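Local coordinates for hypothetical protein (Pseudomonas syringae pv. tomato, PDB 2PAG) that is of unknown function but binds calcium and belongs to the SMI1/KNR4 family within the SUKH clan, at residues 89-94 and 125-130; 75-80 and 95-100; 58-63 and 69-74. All coordinates share one frame; numbering follows the deposited sequence.

Contact 1: residues 89-94 and 125-130; sequences PICQDG and WHWARD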
loop_
_atom_site.group_PDB
_atom_site.type_symbol
_atom_site.label_atom_id
_atom_site.label_comp_id
_atom_site.label_asym_id
_atom_site.label_seq_id
_atom_site.Cartn_x
_atom_site.Cartn_y
_atom_site.Cartn_z
ATOM N N PRO A 89 -4.375 4.182 -3.358
ATOM C CA PRO A 89 -4.326 3.721 -1.966
ATOM C C PRO A 89 -3.171 2.786 -1.660
ATOM O O PRO A 89 -2.833 1.920 -2.462
ATOM C CB PRO A 89 -5.666 3.014 -1.786
ATOM C CG PRO A 89 -6.559 3.751 -2.723
ATOM C CD PRO A 89 -5.700 3.927 -3.949
ATOM N N ILE A 90 -2.553 2.977 -0.498
ATOM C CA ILE A 90 -1.492 2.084 -0.075
ATOM C C ILE A 90 -2.024 1.310 1.129
ATOM O O ILE A 90 -1.587 0.200 1.401
ATOM C CB ILE A 90 -0.168 2.835 0.285
ATOM C CG1 ILE A 90 0.858 1.818 0.790
ATOM C CG2 ILE A 90 -0.409 3.911 1.361
ATOM C CD1 ILE A 90 2.263 2.375 0.956
ATOM N N CYS A 91 -2.990 1.882 1.843
ATOM C CA CYS A 91 -3.532 1.162 2.986
ATOM C C CYS A 91 -4.866 1.683 3.485
ATOM O O CYS A 91 -5.014 2.862 3.787
ATOM C CB CYS A 91 -2.523 1.170 4.139
ATOM S SG CYS A 91 -3.002 0.158 5.563
ATOM N N GLN A 92 -5.838 0.781 3.567
ATOM C CA GLN A 92 -7.156 1.139 4.075
ATOM C C GLN A 92 -7.097 1.177 5.607
ATOM O O GLN A 92 -6.342 0.426 6.229
ATOM C CB GLN A 92 -8.180 0.095 3.632
ATOM C CG GLN A 92 -9.618 0.460 3.964
ATOM C CD GLN A 92 -10.587 -0.662 3.648
ATOM O OE1 GLN A 92 -10.336 -1.487 2.765
ATOM N NE2 GLN A 92 -11.718 -0.691 4.362
ATOM N N ASP A 93 -7.872 2.065 6.215
ATOM C CA ASP A 93 -7.928 2.158 7.675
ATOM C C ASP A 93 -9.366 2.524 8.001
ATOM O O ASP A 93 -9.699 3.698 8.148
ATOM C CB ASP A 93 -6.970 3.229 8.206
ATOM C CG ASP A 93 -6.891 3.243 9.731
ATOM O OD1 ASP A 93 -7.334 2.257 10.365
ATOM O OD2 ASP A 93 -6.373 4.234 10.295
ATOM N N GLY A 94 -10.215 1.506 8.096
ATOM C CA GLY A 94 -11.623 1.747 8.358
ATOM C C GLY A 94 -12.223 2.286 7.072
ATOM O O GLY A 94 -12.179 1.619 6.034
ATOM N N TRP A 125 8.050 4.875 2.491
ATOM C CA TRP A 125 8.913 4.314 3.519
ATOM C C TRP A 125 8.766 5.077 4.842
ATOM O O TRP A 125 8.891 4.486 5.918
ATOM C CB TRP A 125 10.363 4.285 3.029
ATOM C CG TRP A 125 10.561 3.244 1.952
ATOM C CD1 TRP A 125 11.009 3.450 0.678
ATOM C CD2 TRP A 125 10.286 1.838 2.056
ATOM N NE1 TRP A 125 11.029 2.263 -0.019
ATOM C CE2 TRP A 125 10.588 1.258 0.804
ATOM C CE3 TRP A 125 9.813 1.014 3.084
ATOM C CZ2 TRP A 125 10.434 -0.113 0.555
ATOM C CZ3 TRP A 125 9.657 -0.349 2.837
ATOM C CH2 TRP A 125 9.969 -0.896 1.579
ATOM N N HIS A 126 8.493 6.379 4.774
ATOM C CA HIS A 126 8.273 7.155 5.998
ATOM C C HIS A 126 6.987 6.636 6.621
ATOM O O HIS A 126 6.878 6.482 7.840
ATOM C CB HIS A 126 8.094 8.644 5.696
ATOM C CG HIS A 126 9.368 9.361 5.397
ATOM N ND1 HIS A 126 10.006 9.273 4.178
ATOM C CD2 HIS A 126 10.130 10.179 6.163
ATOM C CE1 HIS A 126 11.104 10.007 4.205
ATOM N NE2 HIS A 126 11.201 10.568 5.398
ATOM N N TRP A 127 6.004 6.376 5.768
ATOM C CA TRP A 127 4.725 5.861 6.229
ATOM C C TRP A 127 4.900 4.470 6.847
ATOM O O TRP A 127 4.322 4.170 7.891
ATOM C CB TRP A 127 3.741 5.778 5.063
ATOM C CG TRP A 127 2.419 5.210 5.464
ATOM C CD1 TRP A 127 1.383 5.874 6.061
ATOM C CD2 TRP A 127 2.028 3.834 5.398
ATOM N NE1 TRP A 127 0.374 4.992 6.378
ATOM C CE2 TRP A 127 0.745 3.734 5.980
ATOM C CE3 TRP A 127 2.640 2.673 4.906
ATOM C CZ2 TRP A 127 0.063 2.516 6.084
ATOM C CZ3 TRP A 127 1.964 1.465 5.012
ATOM C CH2 TRP A 127 0.687 1.397 5.597
ATOM N N ALA A 128 5.697 3.623 6.202
ATOM C CA ALA A 128 5.920 2.275 6.707
ATOM C C ALA A 128 6.605 2.302 8.070
ATOM O O ALA A 128 6.252 1.536 8.971
ATOM C CB ALA A 128 6.761 1.485 5.717
ATOM N N ARG A 129 7.577 3.195 8.211
ATOM C CA ARG A 129 8.340 3.319 9.444
ATOM C C ARG A 129 7.589 4.024 10.559
ATOM O O ARG A 129 7.581 3.561 11.700
ATOM C CB ARG A 129 9.637 4.083 9.176
ATOM C CG ARG A 129 10.543 4.218 10.392
ATOM C CD ARG A 129 11.666 5.194 10.119
ATOM N NE ARG A 129 11.171 6.560 10.008
ATOM C CZ ARG A 129 11.844 7.550 9.431
ATOM N NH1 ARG A 129 13.043 7.321 8.914
ATOM N NH2 ARG A 129 11.318 8.766 9.371
ATOM N N ASP A 130 6.943 5.134 10.222
ATOM C CA ASP A 130 6.250 5.932 11.220
ATOM C C ASP A 130 4.782 5.611 11.480
ATOM O O ASP A 130 4.219 6.056 12.480
ATOM C CB ASP A 130 6.429 7.415 10.881
ATOM C CG ASP A 130 7.900 7.796 10.718
ATOM O OD1 ASP A 130 8.755 7.175 11.392
ATOM O OD2 ASP A 130 8.207 8.717 9.929
#
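The indole of Trp127 turns its six-membered ring to Ile90 and Cys91, and the carbons of both approach that ring at a slant. Cys91 comes closest, with CB 3.5 Å from Trp127 CZ2 and about as near to CH2. Its sulfur stands at the ring edge: Cys91 SG is 5.0 Å from the centroid of the six-membered ring of Trp127 and 74° off its normal, a sulfur-aromatic contact. Ile90 meets the same six-membered ring at another carbon, its CD1 4.0 Å from Trp127 CE3. A fully extended side chain (chi1 177°, chi2 170°) takes that methyl out to the indole, and the isoleucine and the tryptophan run alongside in opposite senses.

Two consecutive residues can both point their CB toward the helix because this is a classic beta bulge: Ile90 and Cys91 together face Tyr98 on the neighbouring strand of the antiparallel sheet. Between 89-94 and 125-130, Trp127 is the helix residue that touches 88-93, one of the two outer strands of the sheet. Phe42 of helix 40-49 and Val100 of strand 96-100 pack on Ile90, and Leu57 on Cys91. Around the same indole, Trp121 meets it edge-to-face, the Tyr98 ring is inclined to it and Pro59 touches it.

Contact 2: residues 75-80 and 95-100; sequences CATAWD and EDYYCV
Tyr97 and Ala78 join strand 96-100 to helix 71-81 through a CH-pi contact, one point where this helix packs against the antiparallel sheet. The tyrosine's CB points toward the helix. With CG anti to the carbonyl carbon (chi1 -70°) and the ring turned square to the CA-CB-CG plane (chi2 -89°), the phenol extends with one flat face presented to Ala78.

Going outward, CG of Tyr97 is 4.1 Å from Ala78 CB, the CD and CE carbons come progressively closer to the same methyl, and CZ of Tyr97 reaches 3.7 Å from it. The methyl is therefore set a little toward the CZ end of the ring, and on that side CZ and CE2 also approach Ala78 CA. It sits close to the middle all the same: Ala78 CB is 3.7 Å from the centroid of the Tyr97 ring and only 8° off its normal. Val74 and Leu81 of the same helix and Gln92 of the adjoining strand touch Tyr97, and Val83 and Pro89 pack on Ala78.

Past the ring, the phenol oxygen meets Thr77, whose side chain crosses that of Tyr97 at about a right angle. The threonine hydroxyl is engaged with the backbone oxygen of Glu73, one turn back in the helix, and it is the methyl that faces the phenol, with Thr77 CG2 3.3 Å from Tyr97 OH.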
loop_
_atom_site.group_PDB
_atom_site.type_symbol
_atom_site.label_atom_id
_atom_site.label_comp_id
_atom_site.label_asym_id
_atom_site.label_seq_id
_atom_site.Cartn_x
_atom_site.Cartn_y
_atom_site.Cartn_z
ATOM N N CYS A 75 -8.730 0.051 -4.935
ATOM C CA CYS A 75 -8.813 1.290 -5.705
ATOM C C CYS A 75 -10.254 1.571 -6.104
ATOM O O CYS A 75 -10.752 2.683 -5.928
ATOM C CB CYS A 75 -7.955 1.205 -6.969
ATOM S SG CYS A 75 -6.187 1.410 -6.685
ATOM N N ALA A 76 -10.918 0.559 -6.650
ATOM C CA ALA A 76 -12.306 0.701 -7.071
ATOM C C ALA A 76 -13.174 1.183 -5.914
ATOM O O ALA A 76 -13.974 2.106 -6.070
ATOM C CB ALA A 76 -12.824 -0.613 -7.594
ATOM N N THR A 77 -13.007 0.560 -4.753
ATOM C CA THR A 77 -13.778 0.922 -3.567
ATOM C C THR A 77 -13.468 2.341 -3.106
ATOM O O THR A 77 -14.376 3.123 -2.826
ATOM C CB THR A 77 -13.500 -0.046 -2.405
ATOM O OG1 THR A 77 -13.915 -1.372 -2.770
ATOM C CG2 THR A 77 -14.248 0.398 -1.155
ATOM N N ALA A 78 -12.186 2.676 -3.035
ATOM C CA ALA A 78 -11.767 3.999 -2.590
ATOM C C ALA A 78 -12.186 5.109 -3.552
ATOM O O ALA A 78 -12.706 6.142 -3.130
ATOM C CB ALA A 78 -10.242 4.023 -2.387
ATOM N N TRP A 79 -11.964 4.900 -4.846
ATOM C CA TRP A 79 -12.323 5.912 -5.825
ATOM C C TRP A 79 -13.835 6.111 -5.872
ATOM O O TRP A 79 -14.308 7.231 -6.061
ATOM C CB TRP A 79 -11.770 5.539 -7.207
ATOM C CG TRP A 79 -10.271 5.593 -7.263
ATOM C CD1 TRP A 79 -9.452 6.420 -6.546
ATOM C CD2 TRP A 79 -9.416 4.816 -8.107
ATOM N NE1 TRP A 79 -8.136 6.206 -6.895
ATOM C CE2 TRP A 79 -8.085 5.227 -7.851
ATOM C CE3 TRP A 79 -9.641 3.812 -9.056
ATOM C CZ2 TRP A 79 -6.985 4.667 -8.514
ATOM C CZ3 TRP A 79 -8.548 3.256 -9.715
ATOM C CH2 TRP A 79 -7.236 3.685 -9.441
ATOM N N ASP A 80 -14.595 5.033 -5.696
ATOM C CA ASP A 80 -16.049 5.153 -5.698
ATOM C C ASP A 80 -16.512 5.866 -4.434
ATOM O O ASP A 80 -17.551 6.530 -4.437
ATOM C CB ASP A 80 -16.729 3.777 -5.778
ATOM C CG ASP A 80 -16.942 3.307 -7.207
ATOM O OD1 ASP A 80 -17.043 4.165 -8.112
ATOM O OD2 ASP A 80 -17.028 2.078 -7.423
ATOM N N GLU A 95 -12.780 3.492 7.133
ATOM C CA GLU A 95 -13.363 4.128 5.959
ATOM C C GLU A 95 -12.389 5.160 5.396
ATOM O O GLU A 95 -12.695 5.846 4.421
ATOM C CB GLU A 95 -14.692 4.808 6.310
ATOM C CG GLU A 95 -14.669 5.598 7.602
ATOM C CD GLU A 95 -15.870 6.519 7.751
ATOM O OE1 GLU A 95 -16.925 6.230 7.144
ATOM O OE2 GLU A 95 -15.758 7.526 8.481
ATOM N N ASP A 96 -11.215 5.269 6.015
ATOM C CA ASP A 96 -10.205 6.211 5.548
ATOM C C ASP A 96 -9.164 5.466 4.734
ATOM O O ASP A 96 -9.079 4.240 4.792
ATOM C CB ASP A 96 -9.523 6.921 6.718
ATOM C CG ASP A 96 -10.464 7.832 7.485
ATOM O OD1 ASP A 96 -11.505 8.246 6.925
ATOM O OD2 ASP A 96 -10.142 8.146 8.649
ATOM N N TYR A 97 -8.357 6.208 3.984
ATOM C CA TYR A 97 -7.336 5.587 3.143
ATOM C C TYR A 97 -6.031 6.352 3.085
ATOM O O TYR A 97 -6.022 7.557 2.850
ATOM C CB TYR A 97 -7.826 5.472 1.697
ATOM C CG TYR A 97 -8.928 4.478 1.461
ATOM C CD1 TYR A 97 -8.642 3.150 1.163
ATOM C CD2 TYR A 97 -10.263 4.870 1.534
ATOM C CE1 TYR A 97 -9.654 2.230 0.938
ATOM C CE2 TYR A 97 -11.286 3.958 1.314
ATOM C CZ TYR A 97 -10.974 2.641 1.016
ATOM O OH TYR A 97 -11.975 1.730 0.797
ATOM N N TYR A 98 -4.927 5.645 3.295
ATOM C CA TYR A 98 -3.617 6.267 3.144
ATOM C C TYR A 98 -3.409 6.068 1.643
ATOM O O TYR A 98 -3.526 4.950 1.140
ATOM C CB TYR A 98 -2.564 5.511 3.959
ATOM C CG TYR A 98 -2.693 5.724 5.452
ATOM C CD1 TYR A 98 -2.220 6.891 6.051
ATOM C CD2 TYR A 98 -3.282 4.758 6.266
ATOM C CE1 TYR A 98 -2.324 7.095 7.431
ATOM C CE2 TYR A 98 -3.392 4.953 7.653
ATOM C CZ TYR A 98 -2.908 6.121 8.220
ATOM O OH TYR A 98 -2.994 6.305 9.582
ATOM N N CYS A 99 -3.156 7.159 0.924
ATOM C CA CYS A 99 -2.982 7.100 -0.527
ATOM C C CYS A 99 -1.701 7.773 -0.959
ATOM O O CYS A 99 -1.193 8.660 -0.272
ATOM C CB CYS A 99 -4.148 7.792 -1.229
ATOM S SG CYS A 99 -5.782 7.252 -0.696
ATOM N N VAL A 100 -1.215 7.387 -2.133
ATOM C CA VAL A 100 0.032 7.922 -2.649
ATOM C C VAL A 100 -0.143 8.804 -3.878
ATOM O O VAL A 100 -0.817 8.429 -4.849
ATOM C CB VAL A 100 0.992 6.777 -2.982
ATOM C CG1 VAL A 100 2.384 7.317 -3.256
ATOM C CG2 VAL A 100 1.022 5.789 -1.820
#

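Contact 3: residues 58-63 and 69-74; sequences EPVTVT and TYLPEV
Thr61 and Thr69 set their side chains obliquely across each other so that the hydroxyls meet, Thr61 OG1 lying 2.8 Å from Thr69 OG1 in a hydrogen bond. Both hydroxyls sit between the backbone N and the carbonyl carbon (chi1 57° and 58°), and Thr69 OG1 has a second partner in Ser67.

Next to this pair the backbones form a single bridge between Thr61 and Tyr70. Thr61 N donates to Thr69 O at 3.0 Å, and Leu71 N donates to Thr61 O at 2.8 Å. This is the bond pattern of a parallel bridge, made just where helix 71-81 begins.

On the apolar side, Leu71 meets two valines of 58-63, by different branches. Val62 runs side by side with it in the same direction, CG1 of Val62 being 4.0 Å from Leu71 CB, whereas Val60 slants across it, its CG1 3.9 Å from Leu71 CD1. Val60 also touches Val74. Tyr70, the N-cap residue, turns its ring edge to Val62 O (3.6 Å from Tyr70 CE1) and has Pro72 CD over one face. Ile30 of helix 24-34 packs on Val62 and Tyr70.

Since Leu71 N is the first amide of the helix, the carbonyl of Thr61 supplies an acceptor that the helix itself does not, tying the helix start to the preceding loop.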
loop_
_atom_site.group_PDB
_atom_site.type_symbol
_atom_site.label_atom_id
_atom_site.label_comp_id
_atom_site.label_asym_id
_atom_site.label_seq_id
_atom_site.Cartn_x
_atom_site.Cartn_y
_atom_site.Cartn_z
ATOM N N GLU A 58 -3.266 -3.491 7.372
ATOM C CA GLU A 58 -2.990 -4.441 6.304
ATOM C C GLU A 58 -2.891 -3.661 4.998
ATOM O O GLU A 58 -3.898 -3.375 4.346
ATOM C CB GLU A 58 -4.109 -5.469 6.194
ATOM C CG GLU A 58 -4.246 -6.385 7.383
ATOM C CD GLU A 58 -5.387 -7.363 7.197
ATOM O OE1 GLU A 58 -6.551 -6.940 7.326
ATOM O OE2 GLU A 58 -5.119 -8.545 6.899
ATOM N N PRO A 59 -1.667 -3.301 4.598
ATOM C CA PRO A 59 -1.497 -2.548 3.357
ATOM C C PRO A 59 -1.924 -3.328 2.114
ATOM O O PRO A 59 -2.157 -4.541 2.159
ATOM C CB PRO A 59 -0.003 -2.219 3.353
ATOM C CG PRO A 59 0.379 -2.286 4.806
ATOM C CD PRO A 59 -0.374 -3.492 5.270
ATOM N N VAL A 60 -2.019 -2.619 0.998
ATOM C CA VAL A 60 -2.430 -3.243 -0.246
ATOM C C VAL A 60 -1.443 -4.282 -0.763
ATOM O O VAL A 60 -0.232 -4.240 -0.476
ATOM C CB VAL A 60 -2.676 -2.194 -1.353
ATOM C CG1 VAL A 60 -3.796 -1.246 -0.934
ATOM C CG2 VAL A 60 -1.398 -1.424 -1.650
ATOM N N THR A 61 -1.992 -5.231 -1.514
ATOM C CA THR A 61 -1.233 -6.322 -2.106
ATOM C C THR A 61 -1.654 -6.485 -3.565
ATOM O O THR A 61 -2.652 -5.912 -3.999
ATOM C CB THR A 61 -1.501 -7.641 -1.359
ATOM O OG1 THR A 61 -2.911 -7.924 -1.364
ATOM C CG2 THR A 61 -1.007 -7.541 0.076
ATOM N N VAL A 62 -0.898 -7.270 -4.323
ATOM C CA VAL A 62 -1.236 -7.466 -5.726
ATOM C C VAL A 62 -1.158 -8.910 -6.207
ATOM O O VAL A 62 -1.351 -9.168 -7.395
ATOM C CB VAL A 62 -0.313 -6.625 -6.641
ATOM C CG1 VAL A 62 -0.416 -5.149 -6.284
ATOM C CG2 VAL A 62 1.128 -7.107 -6.512
ATOM N N THR A 63 -0.909 -9.847 -5.295
ATOM C CA THR A 63 -0.749 -11.253 -5.670
ATOM C C THR A 63 -1.939 -12.184 -5.454
ATOM O O THR A 63 -1.934 -13.321 -5.937
ATOM C CB THR A 63 0.469 -11.870 -4.951
ATOM O OG1 THR A 63 0.260 -11.814 -3.534
ATOM C CG2 THR A 63 1.748 -11.103 -5.305
ATOM N N THR A 69 -7.323 -6.914 0.338
ATOM C CA THR A 69 -6.322 -5.868 0.177
ATOM C C THR A 69 -5.832 -5.790 -1.269
ATOM O O THR A 69 -4.940 -5.002 -1.585
ATOM C CB THR A 69 -5.094 -6.078 1.092
ATOM O OG1 THR A 69 -4.486 -7.349 0.816
ATOM C CG2 THR A 69 -5.505 -6.010 2.559
ATOM N N TYR A 70 -6.417 -6.604 -2.141
ATOM C CA TYR A 70 -6.049 -6.624 -3.559
ATOM C C TYR A 70 -6.171 -5.211 -4.134
ATOM O O TYR A 70 -7.265 -4.656 -4.221
ATOM C CB TYR A 70 -6.963 -7.601 -4.306
ATOM C CG TYR A 70 -6.568 -7.849 -5.738
ATOM C CD1 TYR A 70 -5.269 -8.230 -6.068
ATOM C CD2 TYR A 70 -7.496 -7.712 -6.767
ATOM C CE1 TYR A 70 -4.903 -8.472 -7.396
ATOM C CE2 TYR A 70 -7.141 -7.948 -8.095
ATOM C CZ TYR A 70 -5.848 -8.328 -8.402
ATOM O OH TYR A 70 -5.516 -8.575 -9.717
ATOM N N LEU A 71 -5.044 -4.642 -4.561
ATOM C CA LEU A 71 -5.023 -3.263 -5.051
ATOM C C LEU A 71 -6.121 -2.818 -6.019
ATOM O O LEU A 71 -6.735 -1.768 -5.810
ATOM C CB LEU A 71 -3.644 -2.929 -5.639
ATOM C CG LEU A 71 -3.359 -1.453 -5.955
ATOM C CD1 LEU A 71 -3.688 -0.569 -4.743
ATOM C CD2 LEU A 71 -1.892 -1.293 -6.337
ATOM N N PRO A 72 -6.386 -3.590 -7.086
ATOM C CA PRO A 72 -7.439 -3.146 -8.005
ATOM C C PRO A 72 -8.800 -3.002 -7.327
ATOM O O PRO A 72 -9.550 -2.073 -7.633
ATOM C CB PRO A 72 -7.429 -4.223 -9.086
ATOM C CG PRO A 72 -5.985 -4.644 -9.113
ATOM C CD PRO A 72 -5.674 -4.758 -7.633
ATOM N N GLU A 73 -9.122 -3.921 -6.418
ATOM C CA GLU A 73 -10.397 -3.852 -5.707
ATOM C C GLU A 73 -10.400 -2.712 -4.689
ATOM O O GLU A 73 -11.414 -2.039 -4.514
ATOM C CB GLU A 73 -10.708 -5.178 -5.002
ATOM C CG GLU A 73 -10.938 -6.368 -5.933
ATOM C CD GLU A 73 -12.299 -6.357 -6.624
ATOM O OE1 GLU A 73 -12.572 -7.303 -7.397
ATOM O OE2 GLU A 73 -13.098 -5.421 -6.398
ATOM N N VAL A 74 -9.276 -2.502 -4.007
ATOM C CA VAL A 74 -9.184 -1.420 -3.032
ATOM C C VAL A 74 -9.326 -0.066 -3.749
ATOM O O VAL A 74 -9.966 0.854 -3.243
ATOM C CB VAL A 74 -7.832 -1.469 -2.255
ATOM C CG1 VAL A 74 -7.695 -0.261 -1.355
ATOM C CG2 VAL A 74 -7.765 -2.734 -1.407
#

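Overall arrangement
Strand 88-93 connects the three contacts. At the bulge, Ile90 N lies 2.7 Å from Tyr98 O and Cys91 O 2.8 Å from Tyr98 N, linking contact 1 to the strand of contact 2, while Ile90 O accepts at 2.9 Å from Val60 N of contact 3. Contacts 2 and 3 share helix 71-81, where Val74 CG1 is 3.9 Å from Tyr97 CE1. The three centres lie 11 to 13 Å apart. From contact 1, the Trp127 side chain is about 9 Å from that of Thr105, one of the calcium ligands with Glu101 and Asp103, and about 13 Å from a bound calcium ion; strand 96-100 of contact 2 runs directly into Glu101.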